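Local coordinates for protein thiamine pyrophosphokinase (Saccharomyces cerevisiae, PDB 1IG0) that transfers a pyrophosphate group from ATP to thiamine, making the cofactor thiamine diphosphate and AMP, and works as a homodimer, at residues Met1-Ile12 and Gly267-Pro276; Ile256-Glu264 and Ile298-Leu306. All coordinates share one frame; numbering follows the deposited sequence.

Interaction 1 (Met1-Ile12 and Gly267-Pro276); sequences MSEECIENPERI and GLKWDVKNWP. With VIB (3-(4-amino-2-methyl-pyrimidin-5-ylmethyl)-5-(2-hydroxy-ethyl)-4-methyl-thiazol-3-ium), chain C.
Glu4 to Glu7 and Trp270 to Val272 run antiparallel as a two-stranded sheet, their short axes 4.7 Å apart at closest approach. Ile6 N gives the straighter bond of its pair to Asp271 O (2.9 Å); the return bond from Asp271 N to Ile6 O is weak. Cys5 and Val272 form a non-hydrogen-bonded pair, as do Glu7 and Trp270, and these four side chains share the face that meets thiamine. The contact thereby builds one side of the vitamin pocket. The aminopyrimidine lies over one face of the Trp270 indole, with VIB C4A 3.5 Å from Trp270 CG. Lys269 CG packs on the opposite face. The pyrimidine methyl CM2 rests against Val272 CG1 at 3.7 Å and touches Trp275 CZ2, while Cys5 SG approaches the same methyl. Glu7 lies alongside Trp270, pointing the same way. Its extended chain, with CG anti to the backbone N (chi1 -170°), brings OE1 to Trp270 NE1 at 3.2 Å, met from above the carboxylate plane. The same OE1 also bonds Tyr123 OH of the second subunit, so the indole is tied to the dimer partner. Beyond the strands, Asn8 is buried and bonded at several points. Its ND2 donates in the amide plane to Leu268 O (3.0 Å, 165°), and weakly to Asp271 OD2. Lys269 is bent at chi2 (62°), which turns NZ back to Asn8 O at 2.6 Å, in the carbonyl plane. NZ also makes a salt bridge with Glu10 OE1, whose other oxygen pairs with Arg289. At the far end, Asn274 ND2 bonds Ser2 O, approaching from above that carbonyl's plane. Glu3 OE2 reaches Arg283, and a water links it weakly to Trp275 NE1.

Interaction 2 (Ile256-Glu264 and Ile298-Leu306); sequences IGEATLVKE and IDTKDDIIL
A classic beta bulge marks the antiparallel pairing of strands 260-266 and 295-300, where Lys263 and Glu264 both face Asp299. Asp299 N donates to Glu264 O at 2.8 Å, and Glu264 N returns a bond to Asp299 O on a lone pair. Past the bulge, Val262 and Thr300 form a non-hydrogen-bonded pair. Lys301 N then bonds Leu261 O at 2.9 Å. The Asp299 carboxylate lies alongside the Lys263 chain, both pointing the same way, with OD2 3.5 Å from Lys263 CD. A water joins Asp299 OD2 to Glu264 OE1, while Glu264 OE2 pairs with Arg266. Both strands belong to the beta sandwich part of the fold, in the vitamin B1 binding domain. After Lys301 the chain turns from strand 295-300 toward strand 304-310, and Thr260 meets it there. Its OG1, anti to the backbone N (chi1 -174°), donates to the anti lone pair of Asp302 OD1 at 2.7 Å. Thr260 CG2 packs against Ile304 CG2 at 3.6 Å, crossing it at about a right angle. Within the turn, Thr300 OG1 donates to Asp302 O at 2.8 Å. An alanine at Asp302 would remove the carboxylate, and would probably leave the Thr260 hydroxyl without this acceptor and the turn less firmly tied to strand 260-266. Glu258 OE2 lies 4.2 Å from Asp302 OD2, and these like charges may raise the proton affinity of one of the two. A second water bridges Glu258 O and Asp303 O. Ile256 CD1 reaches Ile305 CB at 4.2 Å, beside Leu206 and Tyr207 of helix 196-212.

How the interactions relate
The centres of interactions 1 and 2 lie about 15 Å apart, on the same side of the chain's centre. Their segments alternate along the chain: 1-12, 256-264, 267-276, then 298-306. Strands 260-266 and 275-277 are neighbours in one mixed sheet, which joins the two contacts. Trp275 O lies 2.8 Å from Val262 N, a probable hydrogen bond, and a G1 bulge places Asn274 and Trp275 opposite Val262. Val272 CG2 also packs on Val262 CG1. Val262 of interaction 2 thus backs Val272 and Trp275, two of the pocket residues of interaction 1. Both contacts touch the second subunit. At interaction 1 its Gln122 and Tyr123 help form the thiamine site; at interaction 2 it packs on Ile256 and Glu258.

Interaction 1 (Met1-Ile12 and Gly267-Pro276)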
loop_
_atom_site.group_PDB
_atom_site.type_symbol
_atom_site.label_atom_id
_atom_site.label_comp_id
_atom_site.label_asym_id
_atom_site.label_seq_id
_atom_site.Cartn_x
_atom_site.Cartn_y
_atom_site.Cartn_z
ATOM N N MET B 1 -13.363 24.033 19.344
ATOM C CA MET B 1 -12.039 24.237 18.684
ATOM C C MET B 1 -11.042 23.231 19.250
ATOM O O MET B 1 -9.959 23.028 18.700
ATOM C CB MET B 1 -11.537 25.656 18.951
ATOM C CG MET B 1 -10.783 25.795 20.263
ATOM S SD MET B 1 -10.902 27.433 20.991
ATOM C CE MET B 1 -12.145 27.137 22.238
ATOM N N SER B 2 -11.418 22.616 20.365
ATOM C CA SER B 2 -10.574 21.630 21.016
ATOM C C SER B 2 -10.633 20.322 20.243
ATOM O O SER B 2 -11.651 19.997 19.629
ATOM C CB SER B 2 -11.049 21.391 22.451
ATOM O OG SER B 2 -12.321 20.766 22.466
ATOM N N GLU B 3 -9.536 19.577 20.271
ATOM C CA GLU B 3 -9.480 18.297 19.587
ATOM C C GLU B 3 -10.386 17.339 20.344
ATOM O O GLU B 3 -10.390 17.327 21.575
ATOM C CB GLU B 3 -8.051 17.758 19.592
ATOM C CG GLU B 3 -7.880 16.434 18.864
ATOM C CD GLU B 3 -6.508 15.837 19.080
ATOM O OE1 GLU B 3 -5.526 16.607 19.044
ATOM O OE2 GLU B 3 -6.410 14.606 19.278
ATOM N N GLU B 4 -11.161 16.544 19.617
ATOM C CA GLU B 4 -12.044 15.592 20.269
ATOM C C GLU B 4 -12.216 14.307 19.474
ATOM O O GLU B 4 -12.099 14.288 18.249
ATOM C CB GLU B 4 -13.421 16.213 20.528
ATOM C CG GLU B 4 -14.315 15.347 21.413
ATOM C CD GLU B 4 -15.693 15.941 21.640
ATOM O OE1 GLU B 4 -16.457 15.371 22.448
ATOM O OE2 GLU B 4 -16.016 16.971 21.011
ATOM N N CYS B 5 -12.487 13.234 20.202
ATOM C CA CYS B 5 -12.703 11.919 19.620
ATOM C C CYS B 5 -13.699 11.215 20.522
ATOM O O CYS B 5 -13.466 11.075 21.722
ATOM C CB CYS B 5 -11.397 11.121 19.572
ATOM S SG CYS B 5 -11.606 9.418 18.982
ATOM N N ILE B 6 -14.816 10.787 19.949
ATOM C CA ILE B 6 -15.835 10.107 20.732
ATOM C C ILE B 6 -16.138 8.740 20.148
ATOM O O ILE B 6 -16.057 8.541 18.935
ATOM C CB ILE B 6 -17.147 10.917 20.778
ATOM C CG1 ILE B 6 -17.758 11.006 19.378
ATOM C CG2 ILE B 6 -16.874 12.309 21.330
ATOM C CD1 ILE B 6 -19.137 11.634 19.353
ATOM N N GLU B 7 -16.480 7.797 21.017
ATOM C CA GLU B 7 -16.809 6.450 20.582
ATOM C C GLU B 7 -18.324 6.321 20.577
ATOM O O GLU B 7 -18.965 6.353 21.627
ATOM C CB GLU B 7 -16.194 5.419 21.526
ATOM C CG GLU B 7 -16.291 3.995 21.014
ATOM C CD GLU B 7 -15.580 3.005 21.910
ATOM O OE1 GLU B 7 -14.395 3.236 22.228
ATOM O OE2 GLU B 7 -16.205 1.994 22.289
ATOM N N ASN B 8 -18.889 6.192 19.383
ATOM C CA ASN B 8 -20.330 6.072 19.215
ATOM C C ASN B 8 -20.840 4.662 19.409
ATOM O O ASN B 8 -20.076 3.697 19.365
ATOM C CB ASN B 8 -20.746 6.491 17.800
ATOM C CG ASN B 8 -20.770 7.982 17.609
ATOM O OD1 ASN B 8 -21.445 8.698 18.346
ATOM N ND2 ASN B 8 -20.046 8.465 16.605
ATOM N N PRO B 9 -22.154 4.528 19.652
ATOM C CA PRO B 9 -22.721 3.191 19.818
ATOM C C PRO B 9 -22.679 2.636 18.391
ATOM O O PRO B 9 -22.324 3.365 17.463
ATOM C CB PRO B 9 -24.138 3.472 20.317
ATOM C CG PRO B 9 -24.444 4.835 19.755
ATOM C CD PRO B 9 -23.147 5.570 19.963
ATOM N N GLU B 10 -23.053 1.380 18.194
ATOM C CA GLU B 10 -22.975 0.790 16.860
ATOM C C GLU B 10 -23.812 1.438 15.754
ATOM O O GLU B 10 -23.462 1.339 14.576
ATOM C CB GLU B 10 -23.290 -0.702 16.941
ATOM C CG GLU B 10 -22.408 -1.551 16.046
ATOM C CD GLU B 10 -20.930 -1.223 16.205
ATOM O OE1 GLU B 10 -20.434 -1.189 17.351
ATOM O OE2 GLU B 10 -20.262 -1.001 15.177
ATOM N N ARG B 11 -24.908 2.096 16.115
ATOM C CA ARG B 11 -25.754 2.742 15.113
ATOM C C ARG B 11 -26.348 4.072 15.570
ATOM O O ARG B 11 -26.965 4.158 16.632
ATOM C CB ARG B 11 -26.891 1.800 14.694
ATOM C CG ARG B 11 -26.462 0.608 13.843
ATOM C CD ARG B 11 -26.182 1.022 12.405
ATOM N NE ARG B 11 -25.822 -0.114 11.557
ATOM C CZ ARG B 11 -24.663 -0.761 11.620
ATOM N NH1 ARG B 11 -23.733 -0.390 12.490
ATOM N NH2 ARG B 11 -24.435 -1.790 10.814
ATOM N N ILE B 12 -26.160 5.107 14.756
ATOM C CA ILE B 12 -26.691 6.433 15.058
ATOM C C ILE B 12 -27.227 7.059 13.776
ATOM O O ILE B 12 -27.101 6.493 12.687
ATOM C CB ILE B 12 -25.601 7.395 15.600
ATOM C CG1 ILE B 12 -24.604 7.733 14.483
ATOM C CG2 ILE B 12 -24.877 6.763 16.781
ATOM C CD1 ILE B 12 -23.630 8.849 14.833
ATOM N N GLY B 267 -20.924 9.859 12.027
ATOM C CA GLY B 267 -21.322 8.574 11.488
ATOM C C GLY B 267 -20.250 7.502 11.492
ATOM O O GLY B 267 -20.421 6.457 10.869
ATOM N N LEU B 268 -19.139 7.761 12.175
ATOM C CA LEU B 268 -18.059 6.785 12.275
ATOM C C LEU B 268 -18.034 6.287 13.719
ATOM O O LEU B 268 -18.298 7.058 14.643
ATOM C CB LEU B 268 -16.712 7.428 11.927
ATOM C CG LEU B 268 -16.457 7.875 10.483
ATOM C CD1 LEU B 268 -15.120 8.604 10.406
ATOM C CD2 LEU B 268 -16.459 6.666 9.556
ATOM N N LYS B 269 -17.729 5.006 13.910
ATOM C CA LYS B 269 -17.674 4.427 15.250
ATOM C C LYS B 269 -16.888 5.363 16.157
ATOM O O LYS B 269 -17.225 5.545 17.326
ATOM C CB LYS B 269 -17.006 3.051 15.207
ATOM C CG LYS B 269 -16.866 2.383 16.568
ATOM C CD LYS B 269 -18.207 2.114 17.234
ATOM C CE LYS B 269 -18.007 1.412 18.572
ATOM N NZ LYS B 269 -19.294 1.169 19.280
ATOM N N TRP B 270 -15.838 5.953 15.598
ATOM C CA TRP B 270 -15.004 6.903 16.314
ATOM C C TRP B 270 -15.018 8.209 15.524
ATOM O O TRP B 270 -14.296 8.355 14.537
ATOM C CB TRP B 270 -13.575 6.370 16.438
ATOM C CG TRP B 270 -13.448 5.250 17.428
ATOM C CD1 TRP B 270 -13.278 5.361 18.779
ATOM C CD2 TRP B 270 -13.510 3.847 17.144
ATOM N NE1 TRP B 270 -13.233 4.112 19.356
ATOM C CE2 TRP B 270 -13.378 3.165 18.375
ATOM C CE3 TRP B 270 -13.677 3.099 15.970
ATOM C CZ2 TRP B 270 -13.393 1.767 18.463
ATOM C CZ3 TRP B 270 -13.693 1.705 16.059
ATOM C CH2 TRP B 270 -13.557 1.058 17.299
ATOM N N ASP B 271 -15.870 9.141 15.946
ATOM C CA ASP B 271 -15.975 10.438 15.284
ATOM C C ASP B 271 -14.982 11.415 15.891
ATOM O O ASP B 271 -14.734 11.390 17.097
ATOM C CB ASP B 271 -17.389 11.012 15.417
ATOM C CG ASP B 271 -18.343 10.474 14.369
ATOM O OD1 ASP B 271 -17.900 10.237 13.225
ATOM O OD2 ASP B 271 -19.540 10.305 14.681
ATOM N N VAL B 272 -14.422 12.280 15.053
ATOM C CA VAL B 272 -13.445 13.256 15.515
ATOM C C VAL B 272 -13.795 14.684 15.107
ATOM O O VAL B 272 -14.635 14.905 14.236
ATOM C CB VAL B 272 -12.036 12.919 14.979
ATOM C CG1 VAL B 272 -11.594 11.566 15.505
ATOM C CG2 VAL B 272 -12.043 12.909 13.464
ATOM N N LYS B 273 -13.147 15.646 15.759
ATOM C CA LYS B 273 -13.347 17.070 15.488
ATOM C C LYS B 273 -12.022 17.785 15.735
ATOM O O LYS B 273 -11.327 17.473 16.700
ATOM C CB LYS B 273 -14.420 17.652 16.415
ATOM C CG LYS B 273 -15.781 16.991 16.280
ATOM C CD LYS B 273 -16.830 17.615 17.197
ATOM C CE LYS B 273 -17.191 19.031 16.771
ATOM N NZ LYS B 273 -18.587 19.378 17.170
ATOM N N ASN B 274 -11.678 18.740 14.871
ATOM C CA ASN B 274 -10.423 19.484 15.005
ATOM C C ASN B 274 -9.334 18.467 15.331
ATOM O O ASN B 274 -8.537 18.653 16.251
ATOM C CB ASN B 274 -10.538 20.511 16.136
ATOM C CG ASN B 274 -11.765 21.393 15.999
ATOM O OD1 ASN B 274 -11.990 22.004 14.955
ATOM N ND2 ASN B 274 -12.567 21.465 17.057
ATOM N N TRP B 275 -9.315 17.393 14.547
ATOM C CA TRP B 275 -8.397 16.275 14.731
ATOM C C TRP B 275 -7.294 16.229 13.671
ATOM O O TRP B 275 -7.536 15.830 12.532
ATOM C CB TRP B 275 -9.217 14.985 14.672
ATOM C CG TRP B 275 -8.618 13.793 15.333
ATOM C CD1 TRP B 275 -8.626 13.506 16.667
ATOM C CD2 TRP B 275 -7.980 12.687 14.687
ATOM N NE1 TRP B 275 -8.042 12.284 16.892
ATOM C CE2 TRP B 275 -7.636 11.759 15.693
ATOM C CE3 TRP B 275 -7.670 12.387 13.353
ATOM C CZ2 TRP B 275 -6.993 10.549 15.409
ATOM C CZ3 TRP B 275 -7.031 11.180 13.070
ATOM C CH2 TRP B 275 -6.701 10.277 14.096
ATOM N N PRO B 276 -6.068 16.643 14.031
ATOM C CA PRO B 276 -4.966 16.619 13.062
ATOM C C PRO B 276 -4.642 15.180 12.663
ATOM O O PRO B 276 -4.646 14.288 13.508
ATOM C CB PRO B 276 -3.815 17.267 13.831
ATOM C CG PRO B 276 -4.510 18.176 14.793
ATOM C CD PRO B 276 -5.654 17.319 15.273
HETATM C CM2 VIB C . -9.931 8.262 15.564
HETATM N N4A VIB C . -9.887 4.154 18.334
HETATM C CM4 VIB C . -10.459 -0.497 16.320
HETATM O O1 VIB C . -6.095 -1.687 14.948
HETATM C C7 VIB C . -7.192 -2.467 15.436
HETATM C C6 VIB C . -7.724 -1.847 16.754
HETATM C C2 VIB C . -7.884 2.026 16.303
HETATM S S1 VIB C . -6.578 0.830 16.576
HETATM C C5 VIB C . -7.944 -0.348 16.567
HETATM C C4 VIB C . -9.142 0.265 16.369
HETATM N N3 VIB C . -9.046 1.543 16.239
HETATM C C7A VIB C . -10.215 2.439 16.014
HETATM C C4A VIB C . -9.982 4.749 17.060
HETATM N N3A VIB C . -9.915 6.154 16.945
HETATM C C2A VIB C . -10.006 6.766 15.685
HETATM N N1A VIB C . -10.170 5.969 14.537
HETATM C C6A VIB C . -10.238 4.566 14.647
HETATM C C5A VIB C . -10.147 3.947 15.907
HETATM O O HOH W 1 -8.514 12.851 20.207
#

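Interaction 2 (Ile256-Glu264 and Ile298-Leu306)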
loop_
_atom_site.group_PDB
_atom_site.type_symbol
_atom_site.label_atom_id
_atom_site.label_comp_id
_atom_site.label_asym_id
_atom_site.label_seq_id
_atom_site.Cartn_x
_atom_site.Cartn_y
_atom_site.Cartn_z
ATOM N N ILE B 256 -2.475 10.052 2.937
ATOM C CA ILE B 256 -1.291 9.616 2.211
ATOM C C ILE B 256 -0.721 10.757 1.376
ATOM O O ILE B 256 -1.435 11.382 0.598
ATOM C CB ILE B 256 -1.632 8.433 1.278
ATOM C CG1 ILE B 256 -2.425 7.375 2.049
ATOM C CG2 ILE B 256 -0.352 7.821 0.712
ATOM C CD1 ILE B 256 -2.932 6.231 1.182
ATOM N N GLY B 257 0.565 11.039 1.549
ATOM C CA GLY B 257 1.185 12.102 0.777
ATOM C C GLY B 257 1.232 13.473 1.427
ATOM O O GLY B 257 2.158 14.246 1.177
ATOM N N GLU B 258 0.239 13.793 2.249
ATOM C CA GLU B 258 0.228 15.090 2.911
ATOM C C GLU B 258 -0.685 15.118 4.132
ATOM O O GLU B 258 -1.821 14.648 4.087
ATOM C CB GLU B 258 -0.167 16.186 1.906
ATOM C CG GLU B 258 -1.567 16.768 2.050
ATOM C CD GLU B 258 -1.838 17.867 1.034
ATOM O OE1 GLU B 258 -0.908 18.649 0.743
ATOM O OE2 GLU B 258 -2.978 17.960 0.531
ATOM N N ALA B 259 -0.166 15.661 5.230
ATOM C CA ALA B 259 -0.923 15.763 6.468
ATOM C C ALA B 259 -2.049 16.767 6.283
ATOM O O ALA B 259 -1.986 17.629 5.407
ATOM C CB ALA B 259 -0.013 16.210 7.598
ATOM N N THR B 260 -3.083 16.652 7.106
ATOM C CA THR B 260 -4.209 17.566 7.022
ATOM C C THR B 260 -4.941 17.612 8.354
ATOM O O THR B 260 -4.438 17.132 9.371
ATOM C CB THR B 260 -5.194 17.150 5.898
ATOM O OG1 THR B 260 -6.206 18.154 5.748
ATOM C CG2 THR B 260 -5.845 15.810 6.221
ATOM N N LEU B 261 -6.132 18.192 8.340
ATOM C CA LEU B 261 -6.935 18.320 9.543
ATOM C C LEU B 261 -8.325 17.752 9.306
ATOM O O LEU B 261 -8.984 18.100 8.327
ATOM C CB LEU B 261 -7.043 19.798 9.932
ATOM C CG LEU B 261 -7.888 20.189 11.148
ATOM C CD1 LEU B 261 -7.232 19.685 12.429
ATOM C CD2 LEU B 261 -8.032 21.706 11.191
ATOM N N VAL B 262 -8.759 16.860 10.188
ATOM C CA VAL B 262 -10.094 16.299 10.066
ATOM C C VAL B 262 -10.972 17.230 10.888
ATOM O O VAL B 262 -11.080 17.090 12.106
ATOM C CB VAL B 262 -10.182 14.869 10.636
ATOM C CG1 VAL B 262 -11.601 14.340 10.480
ATOM C CG2 VAL B 262 -9.202 13.962 9.908
ATOM N N LYS B 263 -11.577 18.199 10.211
ATOM C CA LYS B 263 -12.428 19.174 10.875
ATOM C C LYS B 263 -13.558 18.520 11.657
ATOM O O LYS B 263 -13.844 18.902 12.795
ATOM C CB LYS B 263 -13.007 20.151 9.850
ATOM C CG LYS B 263 -13.935 21.183 10.460
ATOM C CD LYS B 263 -14.252 22.306 9.489
ATOM C CE LYS B 263 -15.143 23.343 10.150
ATOM N NZ LYS B 263 -14.584 23.757 11.469
ATOM N N GLU B 264 -14.197 17.529 11.046
ATOM C CA GLU B 264 -15.296 16.836 11.697
ATOM C C GLU B 264 -15.815 15.646 10.906
ATOM O O GLU B 264 -15.803 15.642 9.676
ATOM C CB GLU B 264 -16.454 17.812 11.946
ATOM C CG GLU B 264 -17.800 17.140 12.189
ATOM C CD GLU B 264 -18.932 18.133 12.360
ATOM O OE1 GLU B 264 -18.999 19.099 11.570
ATOM O OE2 GLU B 264 -19.761 17.942 13.274
ATOM N N ILE B 298 -17.761 13.237 6.341
ATOM C CA ILE B 298 -16.344 13.464 6.602
ATOM C C ILE B 298 -15.939 14.825 6.050
ATOM O O ILE B 298 -16.079 15.086 4.855
ATOM C CB ILE B 298 -15.469 12.370 5.953
ATOM C CG1 ILE B 298 -15.788 11.015 6.588
ATOM C CG2 ILE B 298 -13.988 12.702 6.140
ATOM C CD1 ILE B 298 -15.089 9.839 5.937
ATOM N N ASP B 299 -15.442 15.687 6.931
ATOM C CA ASP B 299 -15.029 17.030 6.548
ATOM C C ASP B 299 -13.551 17.243 6.852
ATOM O O ASP B 299 -13.159 17.388 8.012
ATOM C CB ASP B 299 -15.867 18.064 7.305
ATOM C CG ASP B 299 -15.561 19.491 6.887
ATOM O OD1 ASP B 299 -14.641 19.691 6.068
ATOM O OD2 ASP B 299 -16.243 20.413 7.380
ATOM N N THR B 300 -12.734 17.256 5.804
ATOM C CA THR B 300 -11.299 17.459 5.953
ATOM C C THR B 300 -10.863 18.770 5.311
ATOM O O THR B 300 -11.518 19.275 4.399
ATOM C CB THR B 300 -10.500 16.303 5.316
ATOM O OG1 THR B 300 -10.907 16.130 3.952
ATOM C CG2 THR B 300 -10.728 15.013 6.089
ATOM N N LYS B 301 -9.751 19.314 5.798
ATOM C CA LYS B 301 -9.206 20.572 5.294
ATOM C C LYS B 301 -8.668 20.397 3.875
ATOM O O LYS B 301 -8.777 21.296 3.040
ATOM C CB LYS B 301 -8.085 21.051 6.216
ATOM C CG LYS B 301 -7.640 22.481 5.984
ATOM C CD LYS B 301 -6.451 22.810 6.870
ATOM C CE LYS B 301 -6.274 24.306 7.030
ATOM N NZ LYS B 301 -7.434 24.903 7.748
ATOM N N ASP B 302 -8.077 19.235 3.618
ATOM C CA ASP B 302 -7.527 18.917 2.305
ATOM C C ASP B 302 -8.042 17.542 1.894
ATOM O O ASP B 302 -8.495 16.772 2.741
ATOM C CB ASP B 302 -5.997 18.892 2.351
ATOM C CG ASP B 302 -5.407 20.152 2.957
ATOM O OD1 ASP B 302 -5.207 20.186 4.188
ATOM O OD2 ASP B 302 -5.153 21.114 2.203
ATOM N N ASP B 303 -7.975 17.232 0.604
ATOM C CA ASP B 303 -8.440 15.933 0.127
ATOM C C ASP B 303 -7.689 14.822 0.847
ATOM O O ASP B 303 -6.516 14.974 1.187
ATOM C CB ASP B 303 -8.205 15.772 -1.381
ATOM C CG ASP B 303 -8.930 16.812 -2.208
ATOM O OD1 ASP B 303 -9.920 17.393 -1.716
ATOM O OD2 ASP B 303 -8.515 17.032 -3.367
ATOM N N ILE B 304 -8.371 13.709 1.087
ATOM C CA ILE B 304 -7.745 12.566 1.735
ATOM C C ILE B 304 -8.188 11.297 1.024
ATOM O O ILE B 304 -9.147 11.310 0.253
ATOM C CB ILE B 304 -8.136 12.443 3.226
ATOM C CG1 ILE B 304 -9.622 12.101 3.354
ATOM C CG2 ILE B 304 -7.811 13.734 3.960
ATOM C CD1 ILE B 304 -9.992 11.524 4.716
ATOM N N ILE B 305 -7.482 10.202 1.281
ATOM C CA ILE B 305 -7.824 8.924 0.677
ATOM C C ILE B 305 -8.636 8.118 1.679
ATOM O O ILE B 305 -8.322 8.095 2.868
ATOM C CB ILE B 305 -6.566 8.112 0.311
ATOM C CG1 ILE B 305 -5.654 8.944 -0.596
ATOM C CG2 ILE B 305 -6.969 6.813 -0.376
ATOM C CD1 ILE B 305 -6.303 9.388 -1.900
ATOM N N LEU B 306 -9.685 7.465 1.196
ATOM C CA LEU B 306 -10.530 6.649 2.050
ATOM C C LEU B 306 -10.537 5.230 1.513
ATOM O O LEU B 306 -10.616 5.012 0.303
ATOM C CB LEU B 306 -11.962 7.191 2.063
ATOM C CG LEU B 306 -12.963 6.469 2.963
ATOM C CD1 LEU B 306 -12.669 6.791 4.416
ATOM C CD2 LEU B 306 -14.368 6.905 2.607
HETATM O O HOH W 2 -3.991 13.660 2.277
HETATM O O HOH W 3 -17.912 20.776 9.702
#